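D-aminoacid aminotransferase-like PLP-dependent enzyme (Haemophilus somnus, PDB 3CEB) probably catalyses a pyridoxal phosphate-dependent reaction, perhaps as a 4-amino-4-deoxychorismate lyase, with a fold like that of D-amino acid aminotransferase. Local coordinates at residues L139-N144 / I148-P153; T108-L113 / I123-Q128. All coordinates share one frame; numbering follows the deposited sequence. Where two conformers were deposited one is given.

Overall arrangement
The two contacts illustrate how one strand can join a helix to a hairpin through alternate residues, one face to each. Interaction 1 pairs strands 138-143 and 146-150; interaction 2 sets helix 108-114 against strand 122-127. Their centres lie about 17 Å apart, yet strand 122-127 serves both: Ile123 and Ile125 point to the helix, whereas the intervening selenomethionine Met124 turns to the hairpin. Met124, deposited in two conformers, packs against Leu139 and Phe141; the closest approaches depend on the conformer taken and are not secure. Both contacts follow Lys103 in the chain, the lysine carrying pyridoxal phosphate as a Schiff base, and helix 108-114 begins only five residues beyond it.

Interaction 1. Residues L139-N144 / I148-P153; sequences LIFRQN and ITPDKP
Backbone bonds join Phe141 and Ile148 as an antiparallel hydrogen-bonded pair: Phe141 N reaches Ile148 O at 2.8 Å, somewhat bent, and Ile148 N returns to Phe141 O at 2.9 Å in a nearly straight line (177°). Ile148 O also receives a CA-H contact from Ile140.

Two residues beyond Ile148 stands Pro150, whose nitrogen has no hydrogen to offer Leu139 O. A side chain makes good the loss. With OG1 turned away from its own backbone N (chi1 -166°), Thr149 donates its hydroxyl to Leu139 O over 2.6 Å, slightly tilted from the carbonyl plane. Pro150 CD sits beside the same oxygen at 3.3 Å.

Apolar contacts fill in around these bonds. Pro150 CD meets the edge of the Phe141 ring at CE1, 4.1 Å away, the two side chains crossing at about a right angle. Ile140 CG2 rests on Thr149 CB, and Ile148 CD1 approaches Gln143 CB.

Thr149 uses its backbone to bond Ile170 and Arg172 on the other side of its strand, while Ile140 pairs with Arg186. The arrangement is a beta hairpin at the middle of a mixed sheet, within the class IV aminotransferase fold.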
# COMPACT_ATOMS: atom_id res chain seq x y z
N LEU A 139 5.38 4.69 -4.95
CA LEU A 139 6.77 5.06 -5.18
C LEU A 139 7.06 6.53 -4.88
O LEU A 139 6.19 7.39 -4.99
CB LEU A 139 7.18 4.69 -6.62
CG LEU A 139 7.19 3.22 -7.02
CD1 LEU A 139 7.25 3.13 -8.51
CD2 LEU A 139 8.30 2.38 -6.36
N ILE A 140 8.30 6.76 -4.45
CA ILE A 140 8.81 8.10 -4.14
C ILE A 140 10.15 8.27 -4.83
O ILE A 140 10.92 7.33 -5.00
CB ILE A 140 8.90 8.39 -2.61
CG1 ILE A 140 9.90 7.46 -1.90
CG2 ILE A 140 7.55 8.24 -1.95
CD1 ILE A 140 10.16 7.85 -0.42
N PHE A 141 10.42 9.50 -5.23
CA PHE A 141 11.57 9.82 -6.05
C PHE A 141 12.27 11.02 -5.47
O PHE A 141 11.65 12.00 -5.12
CB PHE A 141 11.07 10.13 -7.46
CG PHE A 141 10.35 8.97 -8.11
CD1 PHE A 141 9.00 8.80 -7.94
CD2 PHE A 141 11.05 8.03 -8.86
CE1 PHE A 141 8.34 7.69 -8.51
CE2 PHE A 141 10.41 6.94 -9.44
CZ PHE A 141 9.05 6.76 -9.26
N ARG A 142 13.58 10.94 -5.35
CA ARG A 142 14.29 12.02 -4.68
C ARG A 142 14.72 13.09 -5.66
O ARG A 142 15.23 12.82 -6.70
CB ARG A 142 15.49 11.48 -3.89
CG ARG A 142 16.06 12.50 -2.91
CD ARG A 142 17.10 11.88 -1.96
NE ARG A 142 18.26 11.29 -2.66
CZ ARG A 142 19.25 11.99 -3.24
NH1 ARG A 142 19.21 13.33 -3.26
NH2 ARG A 142 20.26 11.34 -3.84
N GLN A 143 14.45 14.33 -5.29
CA GLN A 143 14.88 15.47 -6.09
C GLN A 143 15.31 16.56 -5.15
O GLN A 143 14.56 16.99 -4.28
CB GLN A 143 13.77 15.97 -6.97
CG GLN A 143 14.24 16.92 -8.01
CD GLN A 143 13.17 17.26 -8.98
OE1 GLN A 143 12.19 17.89 -8.60
NE2 GLN A 143 13.32 16.83 -10.24
N ASN A 144 16.53 17.01 -5.33
CA ASN A 144 17.08 17.93 -4.36
C ASN A 144 17.12 17.21 -3.02
O ASN A 144 17.74 16.14 -2.86
CB ASN A 144 16.19 19.16 -4.25
CG ASN A 144 16.49 20.17 -5.35
OD1 ASN A 144 17.10 19.82 -6.37
ND2 ASN A 144 16.09 21.44 -5.14
N ILE A 148 9.28 13.22 -3.98
CA ILE A 148 8.11 13.44 -4.81
C ILE A 148 7.43 12.11 -5.10
O ILE A 148 8.09 11.12 -5.40
CB ILE A 148 8.50 14.12 -6.16
CG1 ILE A 148 8.99 15.55 -5.97
CG2 ILE A 148 7.29 14.19 -7.12
CD1 ILE A 148 10.07 15.68 -5.01
N THR A 149 6.11 12.08 -5.00
CA THR A 149 5.35 10.88 -5.35
C THR A 149 4.34 11.25 -6.43
O THR A 149 3.88 12.39 -6.45
CB THR A 149 4.66 10.29 -4.08
OG1 THR A 149 4.20 8.97 -4.36
CG2 THR A 149 3.49 11.17 -3.58
N PRO A 150 3.97 10.29 -7.30
CA PRO A 150 3.01 10.52 -8.38
C PRO A 150 1.64 10.96 -7.90
O PRO A 150 1.07 10.31 -7.01
CB PRO A 150 2.89 9.14 -9.02
CG PRO A 150 4.15 8.48 -8.68
CD PRO A 150 4.57 8.95 -7.39
N ASP A 151 1.11 12.04 -8.47
CA ASP A 151 -0.22 12.48 -8.04
C ASP A 151 -1.30 11.51 -8.49
O ASP A 151 -2.36 11.53 -7.89
CB ASP A 151 -0.58 13.96 -8.40
CG ASP A 151 -0.72 14.19 -9.89
OD1 ASP A 151 -0.31 13.28 -10.65
OD2 ASP A 151 -1.20 15.28 -10.30
N LYS A 152 -1.03 10.64 -9.47
CA LYS A 152 -2.02 9.59 -9.92
C LYS A 152 -1.57 8.16 -9.78
O LYS A 152 -1.30 7.51 -10.77
CB LYS A 152 -2.38 9.74 -11.39
CG LYS A 152 -3.76 10.28 -11.60
CD LYS A 152 -4.11 11.35 -10.54
CE LYS A 152 -5.54 11.89 -10.73
NZ LYS A 152 -5.96 12.73 -9.58
N PRO A 153 -1.52 7.66 -8.57
CA PRO A 153 -1.03 6.30 -8.38
C PRO A 153 -2.11 5.29 -8.75
O PRO A 153 -3.24 5.69 -9.02
CB PRO A 153 -0.79 6.26 -6.89
CG PRO A 153 -1.95 7.14 -6.35
CD PRO A 153 -2.09 8.25 -7.34

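Interaction 2. Residues T108-L113 / I123-Q128; sequences TLLNNL and IMIIRQ. With SO4 (sulfate ion), chain F.
Between Leu110 and Leu113 on one side and Ile123 and Ile125 on the other no flat group intervenes; those present lie at the margins. Gln128 NE2 sits over one face of the Arg127 guanidinium, near its rim and 3.2 Å above the plane. On a side of the helix turned from the strand, the Asn111 amide gives ND2 to sulfate O2 at 3.1 Å, a fairly straight bond (162°), with a weak second one to O4; the ion probably came from the crystallisation liquor.

The contact itself is aliphatic. Ile123 places CG1 between its backbone N and carbonyl carbon (chi1 63°), and the chain, extended from there, brings CD1 to 3.5 Å from Leu113 CB, close against the helix backbone. Two residues on, Ile125 CD1 meets Leu110 CD2 at 3.8 Å, the side chains crossing at about a right angle, and lies more loosely near Leu113 CD1. Leu113 thus touches both isoleucines. Val93 of the adjoining strand 90-94 packs on Leu113 and Ile123.

Helix and strand run at 117°, their axes 10.3 Å apart. With mainly methyl and methylene groups in touch, and the Leu113 carbonyl beside them, cohesion here probably comes from burial and fit of shape, without directional bonds.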
# COMPACT_ATOMS: atom_id res chain seq x y z
N THR A 108 -3.68 -11.18 -9.21
CA THR A 108 -3.11 -11.94 -10.32
C THR A 108 -2.30 -11.05 -11.27
O THR A 108 -1.13 -11.35 -11.51
CB THR A 108 -4.20 -12.65 -11.11
OG1 THR A 108 -4.92 -13.49 -10.22
CG2 THR A 108 -3.62 -13.48 -12.27
N LEU A 109 -2.88 -9.96 -11.78
CA LEU A 109 -2.14 -9.12 -12.74
C LEU A 109 -0.89 -8.55 -12.10
O LEU A 109 0.18 -8.69 -12.62
CB LEU A 109 -3.01 -7.99 -13.28
CG LEU A 109 -2.47 -7.08 -14.38
CD1 LEU A 109 -1.97 -7.86 -15.62
CD2 LEU A 109 -3.57 -6.07 -14.77
N LEU A 110 -1.03 -7.89 -10.98
CA LEU A 110 0.13 -7.38 -10.29
C LEU A 110 1.20 -8.45 -10.15
O LEU A 110 2.37 -8.18 -10.34
CB LEU A 110 -0.23 -6.90 -8.90
CG LEU A 110 -1.02 -5.61 -8.85
CD1 LEU A 110 -1.52 -5.37 -7.44
CD2 LEU A 110 -0.12 -4.46 -9.38
N ASN A 111 0.82 -9.68 -9.86
CA ASN A 111 1.83 -10.69 -9.61
C ASN A 111 2.51 -11.08 -10.90
O ASN A 111 3.73 -11.36 -10.92
CB ASN A 111 1.24 -11.90 -8.88
CG ASN A 111 0.90 -11.59 -7.43
OD1 ASN A 111 1.51 -10.71 -6.83
ND2 ASN A 111 -0.04 -12.29 -6.88
N ASN A 112 1.73 -11.11 -11.98
CA ASN A 112 2.28 -11.38 -13.31
C ASN A 112 3.20 -10.27 -13.81
O ASN A 112 4.15 -10.54 -14.51
CB ASN A 112 1.18 -11.65 -14.31
CG ASN A 112 0.55 -13.00 -14.09
OD1 ASN A 112 1.24 -13.95 -13.66
ND2 ASN A 112 -0.76 -13.11 -14.36
N LEU A 113 2.91 -9.03 -13.45
CA LEU A 113 3.76 -7.91 -13.81
C LEU A 113 5.07 -8.04 -13.05
O LEU A 113 6.13 -7.91 -13.61
CB LEU A 113 3.10 -6.57 -13.51
CG LEU A 113 1.90 -6.32 -14.44
CD1 LEU A 113 1.25 -4.97 -14.19
CD2 LEU A 113 2.33 -6.50 -15.90
N ILE A 123 9.16 -3.69 -9.31
CA ILE A 123 8.82 -3.11 -10.61
C ILE A 123 8.30 -1.71 -10.43
O ILE A 123 8.10 -1.24 -9.32
CB ILE A 123 7.80 -3.95 -11.44
CG1 ILE A 123 6.44 -4.04 -10.73
CG2 ILE A 123 8.36 -5.31 -11.72
CD1 ILE A 123 5.36 -4.83 -11.48
N MSE A 124 8.06 -1.07 -11.56
CA MSE A 124 7.57 0.28 -11.60
C MSE A 124 6.59 0.34 -12.76
O MSE A 124 6.97 0.23 -13.91
CB MSE A 124 8.77 1.20 -11.78
CG MSE A 124 8.41 2.64 -11.95
SE MSE A 124 9.97 3.80 -11.90
CE MSE A 124 10.12 3.83 -9.98
N ILE A 125 5.31 0.44 -12.43
CA ILE A 125 4.27 0.33 -13.45
C ILE A 125 4.01 1.66 -14.16
O ILE A 125 3.57 2.66 -13.56
CB ILE A 125 2.97 -0.19 -12.84
CG1 ILE A 125 3.19 -1.59 -12.21
CG2 ILE A 125 1.88 -0.26 -13.91
CD1 ILE A 125 2.14 -2.02 -11.26
N ILE A 126 4.27 1.63 -15.46
CA ILE A 126 4.05 2.75 -16.33
C ILE A 126 2.73 2.52 -17.04
O ILE A 126 2.61 1.64 -17.90
CB ILE A 126 5.17 2.87 -17.36
CG1 ILE A 126 6.51 2.84 -16.63
CG2 ILE A 126 5.00 4.14 -18.18
CD1 ILE A 126 6.56 3.85 -15.51
N ARG A 127 1.76 3.35 -16.68
CA ARG A 127 0.41 3.27 -17.21
C ARG A 127 0.04 4.57 -17.90
O ARG A 127 -0.03 5.63 -17.26
CB ARG A 127 -0.56 3.01 -16.05
CG ARG A 127 -2.04 2.93 -16.43
CD ARG A 127 -2.95 2.96 -15.20
NE ARG A 127 -4.34 2.89 -15.60
CZ ARG A 127 -5.07 3.93 -16.00
NH1 ARG A 127 -4.54 5.14 -16.01
NH2 ARG A 127 -6.32 3.78 -16.38
N GLN A 128 -0.20 4.47 -19.20
CA GLN A 128 -0.66 5.60 -19.98
C GLN A 128 0.29 6.76 -19.80
O GLN A 128 -0.12 7.87 -19.52
CB GLN A 128 -2.09 5.97 -19.56
CG GLN A 128 -3.10 5.00 -20.19
CD GLN A 128 -4.55 5.14 -19.69
OE1 GLN A 128 -5.08 6.25 -19.56
NE2 GLN A 128 -5.19 4.00 -19.43
S SO4 F . -1.07 -12.67 -3.19
O1 SO4 F . -1.70 -11.89 -2.10
O2 SO4 F . -0.16 -11.69 -3.88
O3 SO4 F . -0.41 -13.85 -2.65
O4 SO4 F . -2.00 -13.24 -4.18